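Local atomic coordinates of cysteine protease (Xylella fastidiosa, PDB entry 3OIS), a protein that probably cleaves peptide bonds as a papain-family cysteine protease and binds the nucleotide uridine-5'-diphosphate. Residues Arg104-Tyr109 and Leu136-Glu141; Gly207-Asn212 and Asp231-Gly236; Ile224-Lys229 and Tyr271-Asn276. All blocks are in the same frame, centred on the assembly; numbering follows the deposited sequence.

Contact 1: Arg104-Tyr109 and Leu136-Glu141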
ATOM      1  N   ARG A 104      11.741   0.556   0.887  1.00 12.26           N
ATOM      2  CA  ARG A 104      10.644  -0.405   0.606  1.00 12.78           C
ATOM      3  C   ARG A 104      11.117  -1.827   0.793  1.00 14.33           C
ATOM      4  O   ARG A 104      10.370  -2.657   1.331  1.00 13.44           O
ATOM      5  CB  ARG A 104      10.154  -0.188  -0.811  1.00 13.35           C
ATOM      6  CG  ARG A 104       9.291   1.154  -0.883  1.00 15.51           C
ATOM      7  CD  ARG A 104       9.078   1.555  -2.359  1.00 13.68           C
ATOM      8  NE  ARG A 104      10.307   1.928  -3.080  1.00 14.03           N
ATOM      9  CZ  ARG A 104      10.520   1.858  -4.403  1.00 13.64           C
ATOM     10  NH1 ARG A 104       9.608   1.359  -5.245  1.00 14.07           N
ATOM     11  NH2 ARG A 104      11.747   2.275  -4.879  1.00 17.13           N
ATOM     12  N   LEU A 105      12.371  -2.117   0.417  1.00 12.92           N
ATOM     13  CA  LEU A 105      12.831  -3.513   0.590  1.00 13.82           C
ATOM     14  C   LEU A 105      13.084  -3.810   2.062  1.00 13.39           C
ATOM     15  O   LEU A 105      12.911  -4.921   2.467  1.00 13.77           O
ATOM     16  CB  LEU A 105      14.139  -3.782  -0.148  1.00 12.01           C
ATOM     17  CG  LEU A 105      13.990  -3.877  -1.668  1.00 12.41           C
ATOM     18  CD1 LEU A 105      15.349  -4.353  -2.234  1.00 14.96           C
ATOM     19  CD2 LEU A 105      12.884  -4.906  -2.045  1.00 18.63           C
ATOM     20  N   PHE A 106      13.476  -2.776   2.862  1.00 13.13           N
ATOM     21  CA  PHE A 106      13.582  -3.012   4.305  1.00 13.81           C
ATOM     22  C   PHE A 106      12.170  -3.458   4.864  1.00 14.20           C
ATOM     23  O   PHE A 106      12.052  -4.397   5.712  1.00 14.86           O
ATOM     24  CB  PHE A 106      13.991  -1.732   5.057  1.00 13.08           C
ATOM     25  CG  PHE A 106      14.159  -1.924   6.535  1.00 10.96           C
ATOM     26  CD1 PHE A 106      15.404  -2.338   7.050  1.00 16.09           C
ATOM     27  CD2 PHE A 106      13.087  -1.700   7.431  1.00 11.93           C
ATOM     28  CE1 PHE A 106      15.552  -2.509   8.391  1.00 14.10           C
ATOM     29  CE2 PHE A 106      13.237  -1.905   8.808  1.00 14.18           C
ATOM     30  CZ  PHE A 106      14.521  -2.325   9.265  1.00 12.24           C
ATOM     31  N   ILE A 107      11.124  -2.775   4.476  1.00 14.38           N
ATOM     32  CA  ILE A 107       9.803  -3.180   4.925  1.00 14.05           C
ATOM     33  C   ILE A 107       9.502  -4.589   4.425  1.00 14.03           C
ATOM     34  O   ILE A 107       9.071  -5.405   5.220  1.00 13.10           O
ATOM     35  CB  ILE A 107       8.706  -2.188   4.558  1.00 15.05           C
ATOM     36  CG1 ILE A 107       8.955  -0.800   5.231  1.00 15.09           C
ATOM     37  CG2 ILE A 107       7.243  -2.668   4.911  1.00 15.32           C
ATOM     38  CD1 ILE A 107       8.161   0.229   4.539  1.00 11.66           C
ATOM     39  N   TYR A 108       9.686  -4.821   3.139  1.00 14.20           N
ATOM     40  CA  TYR A 108       9.268  -6.096   2.494  1.00 13.14           C
ATOM     41  C   TYR A 108      10.064  -7.276   3.074  1.00 12.30           C
ATOM     42  O   TYR A 108       9.526  -8.352   3.249  1.00 12.21           O
ATOM     43  CB  TYR A 108       9.371  -5.993   0.955  1.00 13.53           C
ATOM     44  CG  TYR A 108       8.763  -7.178   0.185  1.00 12.63           C
ATOM     45  CD1 TYR A 108       7.507  -7.734   0.597  1.00 11.46           C
ATOM     46  CD2 TYR A 108       9.382  -7.647  -0.985  1.00 13.24           C
ATOM     47  CE1 TYR A 108       6.931  -8.793  -0.161  1.00 11.51           C
ATOM     48  CE2 TYR A 108       8.864  -8.744  -1.712  1.00 11.97           C
ATOM     49  CZ  TYR A 108       7.635  -9.307  -1.258  1.00 13.39           C
ATOM     50  OH  TYR A 108       7.129 -10.313  -2.020  1.00 12.87           O
ATOM     51  N   TYR A 109      11.355  -7.086   3.361  1.00 13.47           N
ATOM     52  CA  TYR A 109      12.172  -8.190   3.901  1.00 12.97           C
ATOM     53  C   TYR A 109      11.623  -8.558   5.290  1.00 13.38           C
ATOM     54  O   TYR A 109      11.305  -9.746   5.586  1.00 13.34           O
ATOM     55  CB  TYR A 109      13.671  -7.762   3.957  1.00 12.71           C
ATOM     56  CG  TYR A 109      14.525  -8.852   4.529  1.00 14.79           C
ATOM     57  CD1 TYR A 109      15.159  -9.707   3.688  1.00 16.40           C
ATOM     58  CD2 TYR A 109      14.658  -9.032   5.898  1.00 15.69           C
ATOM     59  CE1 TYR A 109      15.903 -10.776   4.194  1.00 16.65           C
ATOM     60  CE2 TYR A 109      15.477 -10.100   6.407  1.00 14.31           C
ATOM     61  CZ  TYR A 109      16.039 -10.913   5.572  1.00 19.17           C
ATOM     62  OH  TYR A 109      16.804 -11.880   6.110  1.00 19.99           O
ATOM     63  N   LEU A 136      10.156  -2.072  14.348  1.00 16.92           N
ATOM     64  CA  LEU A 136      11.479  -1.908  13.769  0.50 17.08           C
ATOM     65  C   LEU A 136      11.651  -0.507  13.173  1.00 16.57           C
ATOM     66  O   LEU A 136      12.744  -0.030  13.064  1.00 18.08           O
ATOM     67  CB  LEU A 136      11.714  -2.944  12.679  0.50 16.75           C
ATOM     68  CG  LEU A 136      11.416  -4.390  13.102  0.50 16.74           C
ATOM     69  CD1 LEU A 136      11.871  -5.402  12.052  0.50 18.55           C
ATOM     70  CD2 LEU A 136      12.038  -4.702  14.482  0.50 14.01           C
ATOM     71  N   GLY A 137      10.548   0.121  12.700  1.00 16.67           N
ATOM     72  CA  GLY A 137      10.727   1.366  11.931  1.00 15.74           C
ATOM     73  C   GLY A 137      11.043   1.091  10.465  1.00 17.76           C
ATOM     74  O   GLY A 137      10.597   0.021   9.875  1.00 17.76           O
ATOM     75  N   VAL A 138      11.736   2.014   9.832  1.00 14.26           N
ATOM     76  CA  VAL A 138      12.201   1.862   8.451  1.00 14.08           C
ATOM     77  C   VAL A 138      13.349   2.828   8.225  1.00 15.24           C
ATOM     78  O   VAL A 138      13.298   3.993   8.703  1.00 17.72           O
ATOM     79  CB  VAL A 138      11.052   2.123   7.404  1.00 12.88           C
ATOM     80  CG1 VAL A 138      10.304   3.503   7.670  1.00 16.02           C
ATOM     81  CG2 VAL A 138      11.550   1.966   5.972  1.00 13.46           C
ATOM     82  N   CYS A 139      14.384   2.355   7.549  1.00 15.59           N
ATOM     83  CA  CYS A 139      15.552   3.233   7.236  1.00 17.19           C
ATOM     84  C   CYS A 139      15.327   3.937   5.900  1.00 18.87           C
ATOM     85  O   CYS A 139      14.466   3.559   5.113  1.00 19.87           O
ATOM     86  CB  CYS A 139      16.837   2.410   7.207  1.00 19.07           C
ATOM     87  SG  CYS A 139      16.919   1.137   5.942  1.00 18.52           S
ATOM     88  N   PRO A 140      16.122   4.985   5.598  1.00 18.17           N
ATOM     89  CA  PRO A 140      16.016   5.599   4.310  1.00 17.75           C
ATOM     90  C   PRO A 140      16.370   4.657   3.133  1.00 17.81           C
ATOM     91  O   PRO A 140      17.274   3.805   3.235  1.00 17.26           O
ATOM     92  CB  PRO A 140      17.084   6.765   4.409  1.00 19.21           C
ATOM     93  CG  PRO A 140      17.029   7.109   5.885  1.00 18.40           C
ATOM     94  CD  PRO A 140      17.050   5.709   6.511  1.00 20.04           C
ATOM     95  N   GLU A 141      15.715   4.841   1.991  1.00 17.29           N
ATOM     96  CA  GLU A 141      15.958   3.978   0.877  1.00 17.61           C
ATOM     97  C   GLU A 141      17.426   4.088   0.396  1.00 18.47           C
ATOM     98  O   GLU A 141      17.975   3.112  -0.008  1.00 16.51           O
ATOM     99  CB  GLU A 141      14.890   4.115  -0.221  1.00 17.35           C
ATOM    100  CG  GLU A 141      15.009   3.050  -1.289  1.00 18.46           C
ATOM    101  CD  GLU A 141      13.671   2.857  -1.964  1.00 18.91           C
ATOM    102  OE1 GLU A 141      13.348   3.610  -2.928  1.00 17.41           O
ATOM    103  OE2 GLU A 141      12.982   1.925  -1.506  1.00 17.29           O
TER
HETATM  104  O   HOH W   1      14.304  -0.399  -1.005  1.00 15.44           O
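Arg104 holds the carboxylate of Glu141 side-on, NE and NH2 each taking one oxygen, with the guanidinium and carboxylate planes 48° apart. Arg104 NH2 reaches Glu141 OE1 at 2.9 Å, close to the guanidinium plane, while Arg104 NE meets Glu141 OE2 on its syn lone pair at 3.1 Å. Glu141 OE2 is gripped again by the backbone N of Arg104, 3.0 Å away on the anti side, in a nearly straight bond (172°), and by a water that bridges to Leu105 N. Three protein N-H groups and a water thus fix the carboxylate at the start of helix 104-114.

Two residues on, Phe106 points at the loop. With CG anti to the backbone N (chi1 -178°), its ring edge meets Gly137 O, 3.4 Å from Phe106 CE2, and Leu136 CB. Cys139 SG lies obliquely, 4.6 Å from the centroid of the Phe106 ring, in a sulfur-aromatic contact. Val138 CG2 touches Ile107 CG1 at 3.9 Å.

Gly137, with positive phi, leaves helix 126-135; Leu133 packs on both Ile107 and Val138. The contact joins helix 104-114 to this loop in the helical part of the papain-like fold, a bidentate salt bridge at one end and Phe106 at the other.

Contact 2: Gly207-Asn212 and Asp231-Gly236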
ATOM      1  N   GLY A 207      -6.243  -2.708   0.699  1.00 11.93           N
ATOM      2  CA  GLY A 207      -5.962  -3.807  -0.212  1.00 11.75           C
ATOM      3  C   GLY A 207      -7.168  -3.991  -1.118  1.00 11.61           C
ATOM      4  O   GLY A 207      -8.330  -3.721  -0.736  1.00 10.95           O
ATOM      5  N   PHE A 208      -6.990  -4.432  -2.341  1.00 12.17           N
ATOM      6  CA  PHE A 208      -8.151  -4.726  -3.119  1.00 13.06           C
ATOM      7  C   PHE A 208      -7.882  -5.820  -4.171  1.00 12.43           C
ATOM      8  O   PHE A 208      -6.706  -6.076  -4.565  1.00 13.99           O
ATOM      9  CB  PHE A 208      -8.708  -3.439  -3.798  1.00 14.56           C
ATOM     10  CG  PHE A 208      -7.786  -2.771  -4.799  1.00 14.97           C
ATOM     11  CD1 PHE A 208      -6.712  -1.924  -4.391  1.00 11.67           C
ATOM     12  CD2 PHE A 208      -8.023  -2.933  -6.177  1.00 15.04           C
ATOM     13  CE1 PHE A 208      -5.940  -1.229  -5.375  1.00 12.62           C
ATOM     14  CE2 PHE A 208      -7.258  -2.235  -7.148  1.00 14.91           C
ATOM     15  CZ  PHE A 208      -6.188  -1.428  -6.745  1.00 13.11           C
ATOM     16  N   SER A 209      -8.951  -6.424  -4.668  1.00 13.24           N
ATOM     17  CA  SER A 209      -8.774  -7.385  -5.775  1.00 12.76           C
ATOM     18  C   SER A 209      -8.720  -6.652  -7.074  1.00 12.02           C
ATOM     19  O   SER A 209      -9.579  -5.777  -7.324  1.00 14.56           O
ATOM     20  CB  SER A 209      -9.939  -8.374  -5.791  1.00 11.28           C
ATOM     21  OG  SER A 209      -9.828  -9.198  -4.626  1.00 17.58           O
ATOM     22  N   VAL A 210      -7.817  -7.103  -7.918  1.00 11.80           N
ATOM     23  CA  VAL A 210      -7.590  -6.514  -9.262  1.00 13.42           C
ATOM     24  C   VAL A 210      -8.134  -7.424 -10.347  1.00 13.50           C
ATOM     25  O   VAL A 210      -7.896  -8.645 -10.275  1.00 15.11           O
ATOM     26  CB  VAL A 210      -6.082  -6.270  -9.508  1.00 14.79           C
ATOM     27  CG1 VAL A 210      -5.814  -5.854 -10.982  1.00 15.90           C
ATOM     28  CG2 VAL A 210      -5.573  -5.296  -8.512  1.00 17.77           C
ATOM     29  N   TYR A 211      -8.920  -6.877 -11.319  1.00 13.63           N
ATOM     30  CA  TYR A 211      -9.554  -7.714 -12.367  1.00 12.50           C
ATOM     31  C   TYR A 211      -9.006  -7.306 -13.740  1.00 13.77           C
ATOM     32  O   TYR A 211      -8.471  -6.171 -13.908  1.00 12.18           O
ATOM     33  CB  TYR A 211     -11.079  -7.505 -12.343  1.00 13.24           C
ATOM     34  CG  TYR A 211     -11.695  -8.214 -11.167  1.00 12.97           C
ATOM     35  CD1 TYR A 211     -12.312  -9.478 -11.360  1.00 13.87           C
ATOM     36  CD2 TYR A 211     -11.603  -7.704  -9.885  1.00 13.63           C
ATOM     37  CE1 TYR A 211     -12.882 -10.126 -10.312  1.00 13.60           C
ATOM     38  CE2 TYR A 211     -12.167  -8.374  -8.826  1.00 13.47           C
ATOM     39  CZ  TYR A 211     -12.811  -9.581  -9.054  1.00 12.92           C
ATOM     40  OH  TYR A 211     -13.324 -10.301  -8.001  1.00 14.63           O
ATOM     41  N   ASN A 212      -9.156  -8.227 -14.711  1.00 13.18           N
ATOM     42  CA  ASN A 212      -8.608  -7.960 -16.057  1.00 13.67           C
ATOM     43  C   ASN A 212      -9.342  -6.751 -16.723  1.00 15.22           C
ATOM     44  O   ASN A 212      -8.841  -6.181 -17.702  1.00 15.17           O
ATOM     45  CB  ASN A 212      -8.795  -9.191 -16.938  1.00 15.39           C
ATOM     46  CG  ASN A 212     -10.243  -9.383 -17.328  1.00 18.12           C
ATOM     47  OD1 ASN A 212     -11.136  -9.340 -16.491  1.00 17.93           O
ATOM     48  ND2 ASN A 212     -10.506  -9.512 -18.635  1.00 29.00           N
ATOM     49  N   ASP A 231     -15.539 -10.807 -15.661  1.00 19.65           N
ATOM     50  CA  ASP A 231     -14.142 -10.434 -15.632  1.00 17.75           C
ATOM     51  C   ASP A 231     -13.354 -11.556 -14.995  1.00 18.59           C
ATOM     52  O   ASP A 231     -13.941 -12.548 -14.491  1.00 21.49           O
ATOM     53  CB  ASP A 231     -13.955  -9.172 -14.780  1.00 19.55           C
ATOM     54  CG  ASP A 231     -14.494  -7.909 -15.438  1.00 19.22           C
ATOM     55  OD1 ASP A 231     -14.688  -7.944 -16.677  1.00 20.18           O
ATOM     56  OD2 ASP A 231     -14.638  -6.918 -14.678  1.00 17.54           O
ATOM     57  N   THR A 232     -12.045 -11.463 -15.006  1.00 16.91           N
ATOM     58  CA  THR A 232     -11.197 -12.440 -14.254  0.50 18.03           C
ATOM     59  C   THR A 232     -10.361 -11.789 -13.132  1.00 16.92           C
ATOM     60  O   THR A 232      -9.734 -10.732 -13.294  1.00 16.07           O
ATOM     61  CB  THR A 232     -10.315 -13.278 -15.226  0.50 18.68           C
ATOM     62  OG1 THR A 232      -9.205 -13.933 -14.550  0.50 22.31           O
ATOM     63  CG2 THR A 232      -9.803 -12.411 -16.301  0.50 20.37           C
ATOM     64  N   LEU A 233     -10.336 -12.429 -11.974  1.00 16.77           N
ATOM     65  CA  LEU A 233      -9.449 -12.000 -10.886  1.00 15.74           C
ATOM     66  C   LEU A 233      -8.014 -12.230 -11.271  1.00 15.80           C
ATOM     67  O   LEU A 233      -7.612 -13.384 -11.640  1.00 15.47           O
ATOM     68  CB  LEU A 233      -9.833 -12.786  -9.597  1.00 13.77           C
ATOM     69  CG  LEU A 233      -8.928 -12.472  -8.346  1.00 16.82           C
ATOM     70  CD1 LEU A 233      -9.147 -11.057  -7.903  1.00 17.31           C
ATOM     71  CD2 LEU A 233      -9.413 -13.395  -7.168  1.00 16.92           C
ATOM     72  N   GLU A 234      -7.209 -11.175 -11.223  1.00 16.25           N
ATOM     73  CA  GLU A 234      -5.748 -11.243 -11.505  1.00 16.92           C
ATOM     74  C   GLU A 234      -4.825 -11.223 -10.286  1.00 17.65           C
ATOM     75  O   GLU A 234      -3.654 -11.699 -10.333  1.00 17.67           O
ATOM     76  CB  GLU A 234      -5.315 -10.088 -12.417  1.00 18.60           C
ATOM     77  CG  GLU A 234      -6.118 -10.066 -13.770  1.00 21.49           C
ATOM     78  CD  GLU A 234      -5.889 -11.338 -14.608  1.00 28.60           C
ATOM     79  OE1 GLU A 234      -4.746 -11.851 -14.674  1.00 33.11           O
ATOM     80  OE2 GLU A 234      -6.837 -11.857 -15.175  1.00 31.48           O
ATOM     81  N   GLY A 235      -5.278 -10.625  -9.196  1.00 15.27           N
ATOM     82  CA  GLY A 235      -4.353 -10.595  -8.033  1.00 15.20           C
ATOM     83  C   GLY A 235      -4.873  -9.623  -6.972  1.00 11.45           C
ATOM     84  O   GLY A 235      -5.923  -9.069  -7.159  1.00 13.44           O
ATOM     85  N   GLY A 236      -4.122  -9.528  -5.881  1.00 12.71           N
ATOM     86  CA  GLY A 236      -4.392  -8.685  -4.734  1.00 11.81           C
ATOM     87  C   GLY A 236      -3.373  -7.556  -4.699  1.00 10.67           C
ATOM     88  O   GLY A 236      -2.182  -7.837  -4.701  1.00 11.72           O
TER
HETATM   89  O   HOH W   2     -13.943  -9.499 -18.864  1.00 33.35           O
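Asn212, Tyr211 and Val210 bury the most surface here, against the incoming strand 233-245 and the turn before it. Asn212 exchanges two hydrogen bonds with Thr232: its backbone N donates to Thr232 O, and its OD1 accepts from Thr232 N at 2.7 Å. The second bond is nearly straight at hydrogen, yet the N-H comes from above the amide plane, 54° out of it. A chi1 of 72° puts Asn212 CG between its own backbone N and carbonyl carbon, and chi2 (-49°) then turns OD1 to Thr232 N. A water held by Asp231 OD1 makes a weak bond to Asn212 ND2. Asp231 OD2 itself is taken by Ser213 OG and Thr228 N.

Tyr211 offers a ring face to Leu233, whose CA sits 4.2 Å from the centroid of the Tyr211 ring in a CH-pi contact. Leu233 CD1 leans over the rim of the same ring and continues to Ser209 CB, 3.5 Å away. Asp231 CB approaches the ring obliquely at CD1.

Val210 lies on the other face of the sheet, opposite a classic beta bulge formed by Glu234 and Gly235. Val210 N gives a straight bond to Gly235 O, 2.8 Å long; Val210 O receives Glu234 N at 2.8 Å and, weakly, Gly235 N. The bulge shifts the antiparallel register by one residue, so Tyr211 pairs with Leu233 while Ser209 pairs with Gly236.

Backbone polarity is therefore met mostly by backbone, and the Asn212 side chain takes over as acceptor for Thr232 N where the backbone pairing ends. The face of the Tyr211 ring gives apolar cover to one side of Leu233, a residue otherwise largely exposed.

Contact 3: Ile224-Lys229 and Tyr271-Asn276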
ATOM      1  N   ILE A 224     -10.860   3.158 -12.761  1.00 15.55           N
ATOM      2  CA  ILE A 224     -10.956   1.706 -12.627  1.00 16.00           C
ATOM      3  C   ILE A 224     -12.423   1.285 -12.820  1.00 14.93           C
ATOM      4  O   ILE A 224     -13.289   1.761 -12.117  1.00 16.92           O
ATOM      5  CB  ILE A 224     -10.418   1.263 -11.283  1.00 13.94           C
ATOM      6  CG1 ILE A 224      -9.004   1.745 -11.141  1.00 14.10           C
ATOM      7  CG2 ILE A 224     -10.411  -0.265 -11.203  1.00 18.02           C
ATOM      8  CD1 ILE A 224      -8.426   1.364  -9.674  1.00 12.61           C
ATOM      9  N   PRO A 225     -12.692   0.376 -13.789  1.00 15.52           N
ATOM     10  CA  PRO A 225     -14.099  -0.063 -14.013  1.00 17.00           C
ATOM     11  C   PRO A 225     -14.507  -0.887 -12.868  1.00 17.72           C
ATOM     12  O   PRO A 225     -13.682  -1.659 -12.335  1.00 18.44           O
ATOM     13  CB  PRO A 225     -13.976  -0.985 -15.245  1.00 17.04           C
ATOM     14  CG  PRO A 225     -12.711  -0.590 -15.901  1.00 18.63           C
ATOM     15  CD  PRO A 225     -11.789  -0.031 -14.893  1.00 14.97           C
ATOM     16  N   LEU A 226     -15.779  -0.794 -12.510  1.00 19.65           N
ATOM     17  CA  LEU A 226     -16.406  -1.742 -11.593  1.00 18.81           C
ATOM     18  C   LEU A 226     -16.430  -3.153 -12.182  1.00 17.27           C
ATOM     19  O   LEU A 226     -16.847  -3.363 -13.349  1.00 17.41           O
ATOM     20  CB  LEU A 226     -17.809  -1.282 -11.336  1.00 18.88           C
ATOM     21  CG  LEU A 226     -18.435  -1.840 -10.106  1.00 21.60           C
ATOM     22  CD1 LEU A 226     -17.634  -1.408  -8.858  1.00 23.52           C
ATOM     23  CD2 LEU A 226     -19.907  -1.289  -9.997  1.00 22.64           C
ATOM     24  N   PRO A 227     -15.917  -4.147 -11.425  1.00 17.84           N
ATOM     25  CA  PRO A 227     -15.789  -5.480 -12.013  1.00 18.41           C
ATOM     26  C   PRO A 227     -17.175  -6.092 -12.153  1.00 18.83           C
ATOM     27  O   PRO A 227     -18.145  -5.712 -11.405  1.00 19.05           O
ATOM     28  CB  PRO A 227     -14.989  -6.296 -10.935  1.00 17.34           C
ATOM     29  CG  PRO A 227     -14.198  -5.231 -10.185  1.00 18.54           C
ATOM     30  CD  PRO A 227     -15.213  -4.038 -10.137  1.00 18.85           C
ATOM     31  N   THR A 228     -17.275  -6.989 -13.121  1.00 19.26           N
ATOM     32  CA  THR A 228     -18.440  -7.851 -13.295  1.00 20.65           C
ATOM     33  C   THR A 228     -18.017  -9.302 -13.239  1.00 20.82           C
ATOM     34  O   THR A 228     -16.824  -9.645 -13.328  1.00 19.57           O
ATOM     35  CB  THR A 228     -19.108  -7.640 -14.668  1.00 21.89           C
ATOM     36  OG1 THR A 228     -18.196  -8.095 -15.683  1.00 20.61           O
ATOM     37  CG2 THR A 228     -19.449  -6.102 -14.845  1.00 20.14           C
ATOM     38  N   LYS A 229     -19.017 -10.167 -13.127  1.00 21.70           N
ATOM     39  CA  LYS A 229     -18.741 -11.602 -13.002  1.00 22.57           C
ATOM     40  C   LYS A 229     -18.211 -12.218 -14.332  1.00 23.02           C
ATOM     41  O   LYS A 229     -17.792 -13.386 -14.367  1.00 24.92           O
ATOM     42  CB  LYS A 229     -19.996 -12.356 -12.488  1.00 22.78           C
ATOM     43  CG  LYS A 229     -20.328 -12.122 -11.079  1.00 24.97           C
ATOM     44  CD  LYS A 229     -21.689 -12.784 -10.660  1.00 33.14           C
ATOM     45  CE  LYS A 229     -21.907 -12.561  -9.181  1.00 36.27           C
ATOM     46  NZ  LYS A 229     -23.064 -13.298  -8.542  1.00 39.10           N
ATOM     47  N   TYR A 271     -16.643   4.837  -5.856  1.00 16.88           N
ATOM     48  CA  TYR A 271     -17.217   4.588  -4.549  1.00 16.47           C
ATOM     49  C   TYR A 271     -17.762   3.186  -4.355  1.00 16.10           C
ATOM     50  O   TYR A 271     -17.571   2.587  -3.291  1.00 17.99           O
ATOM     51  CB  TYR A 271     -18.381   5.591  -4.338  1.00 15.20           C
ATOM     52  CG  TYR A 271     -17.903   7.005  -4.047  1.00 16.79           C
ATOM     53  CD1 TYR A 271     -16.552   7.391  -4.164  1.00 18.01           C
ATOM     54  CD2 TYR A 271     -18.811   8.001  -3.706  1.00 21.24           C
ATOM     55  CE1 TYR A 271     -16.160   8.713  -3.900  1.00 16.99           C
ATOM     56  CE2 TYR A 271     -18.396   9.368  -3.461  1.00 18.99           C
ATOM     57  CZ  TYR A 271     -17.085   9.709  -3.565  1.00 19.49           C
ATOM     58  OH  TYR A 271     -16.657  11.025  -3.325  1.00 17.01           O
ATOM     59  N   GLU A 272     -18.416   2.647  -5.391  1.00 17.52           N
ATOM     60  CA  GLU A 272     -19.039   1.293  -5.285  1.00 17.35           C
ATOM     61  C   GLU A 272     -17.965   0.182  -5.264  1.00 16.23           C
ATOM     62  O   GLU A 272     -18.253  -0.968  -4.863  1.00 17.51           O
ATOM     63  CB  GLU A 272     -19.950   1.056  -6.511  1.00 19.73           C
ATOM     64  CG  GLU A 272     -21.142   2.055  -6.743  1.00 25.07           C
ATOM     65  CD  GLU A 272     -20.776   3.464  -7.349  1.00 35.19           C
ATOM     66  OE1 GLU A 272     -21.726   4.316  -7.416  1.00 36.47           O
ATOM     67  OE2 GLU A 272     -19.580   3.762  -7.737  1.00 28.49           O
ATOM     68  N   TYR A 273     -16.769   0.500  -5.718  1.00 14.95           N
ATOM     69  CA  TYR A 273     -15.700  -0.489  -5.709  1.00 14.24           C
ATOM     70  C   TYR A 273     -15.123  -0.516  -4.287  1.00 16.05           C
ATOM     71  O   TYR A 273     -15.089  -1.573  -3.634  1.00 15.11           O
ATOM     72  CB  TYR A 273     -14.673  -0.045  -6.742  1.00 13.78           C
ATOM     73  CG  TYR A 273     -13.646  -1.104  -7.178  1.00 13.48           C
ATOM     74  CD1 TYR A 273     -13.466  -1.322  -8.534  1.00 14.18           C
ATOM     75  CD2 TYR A 273     -12.886  -1.880  -6.261  1.00 13.85           C
ATOM     76  CE1 TYR A 273     -12.558  -2.201  -8.997  1.00 16.08           C
ATOM     77  CE2 TYR A 273     -11.985  -2.864  -6.738  1.00 14.49           C
ATOM     78  CZ  TYR A 273     -11.790  -2.976  -8.112  1.00 16.77           C
ATOM     79  OH  TYR A 273     -10.922  -3.904  -8.653  1.00 16.80           O
ATOM     80  N   ILE A 274     -14.655   0.642  -3.798  1.00 15.25           N
ATOM     81  CA  ILE A 274     -13.999   0.659  -2.499  1.00 15.09           C
ATOM     82  C   ILE A 274     -14.891   0.205  -1.323  1.00 16.20           C
ATOM     83  O   ILE A 274     -14.379  -0.332  -0.326  1.00 18.07           O
ATOM     84  CB  ILE A 274     -13.395   2.082  -2.230  1.00 15.50           C
ATOM     85  CG1 ILE A 274     -12.206   1.987  -1.277  1.00 15.04           C
ATOM     86  CG2 ILE A 274     -14.549   3.027  -1.758  1.00 14.93           C
ATOM     87  CD1 ILE A 274     -11.332   3.364  -1.173  1.00 13.64           C
ATOM     88  N   SER A 275     -16.197   0.421  -1.434  1.00 15.93           N
ATOM     89  CA  SER A 275     -17.112   0.107  -0.347  1.00 17.69           C
ATOM     90  C   SER A 275     -17.623  -1.324  -0.406  1.00 17.20           C
ATOM     91  O   SER A 275     -18.293  -1.719   0.509  1.00 16.72           O
ATOM     92  CB  SER A 275     -18.286   1.123  -0.386  1.00 18.47           C
ATOM     93  OG  SER A 275     -19.112   0.874  -1.503  1.00 21.90           O
ATOM     94  N   ASN A 276     -17.271  -2.066  -1.467  1.00 18.46           N
ATOM     95  CA  ASN A 276     -17.654  -3.471  -1.607  1.00 18.38           C
ATOM     96  C   ASN A 276     -16.725  -4.408  -0.800  1.00 18.36           C
ATOM     97  O   ASN A 276     -15.528  -4.478  -1.064  1.00 16.49           O
ATOM     98  CB  ASN A 276     -17.745  -3.850  -3.091  1.00 16.64           C
ATOM     99  CG  ASN A 276     -18.385  -5.226  -3.314  1.00 21.63           C
ATOM    100  OD1 ASN A 276     -18.334  -6.067  -2.451  1.00 20.04           O
ATOM    101  ND2 ASN A 276     -19.043  -5.422  -4.471  1.00 22.99           N
TER
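The extended, polyproline-II-like run 224-227 passes the short helix 271-274 without any hydrogen bond between them, the backbones coming closest at Leu226 and Tyr273, whose CA atoms are 6.1 Å apart. This is a loop-on-helix contact beside the antiparallel sheet of the papain-like fold, where helix 271-274 follows directly on strand 266-270.

Tyr273 carries the contact. Its CG is anti to the backbone N (chi1 -164°), which sends the ring from the helix against the extended run, where Ile224, Pro225 and Pro227 gather about CE1. Ile224 crosses the tyrosine at about a right angle and touches Tyr273 CE1 with its CG2 branch at 3.6 Å. Pro227 also crosses at about a right angle; its CD is 3.4 Å from Tyr273 CE1, and its CG continues along the ring toward CZ and the hydroxyl. The contact atoms, Ile224 CG2 and Pro227 CD, lie neither squarely over a face nor at the edge of the ring. Pro225 turns its own ring away, but its carbonyl O reaches the Tyr273 edge in plane, 3.6 Å from Tyr273 CE1.

Leu226 works at the base of the same side chain. Its CD1 methyl rests against Tyr273 CB at 3.9 Å and against the Glu272 backbone, with Glu272 CB just beyond. Glu272 sends its carboxylate to a salt bridge with Arg249, and Trp214 of helix 212-215 covers Ile224 and Pro225.

Within 271-276, Tyr271 O accepts from both the N and the OG of Ser275, arriving from opposite faces of its carbonyl plane. The Tyr273 hydroxyl is hydrogen-bonded to Ser209 O, which fixes that end of the ring as well, with Pro227 CG lying 3.9 Å from Tyr273 OH.

In the fold
Contacts 2 and 3 are neighbours, their centres 11 Å apart, and their segments alternate along the chain. They meet directly at two points: Tyr273 OH reaches Ser209 O at 2.7 Å, and, separately, Pro227 CG packs on Tyr211 CD2 at 3.6 Å. Loop 224-229 and helix 271-274 thus both lie against strand 204-211. Contact 1 closes earlier in the chain and lies across the chain's centre, with centres about 26 Å from contact 2 and 32 Å from contact 3. It is also the one near the nucleotide: the Leu136 side chain is about 10 Å from UDP and about 4 Å from that of UDP-binding Lys135, whereas contacts 2 and 3 lie away from that pocket.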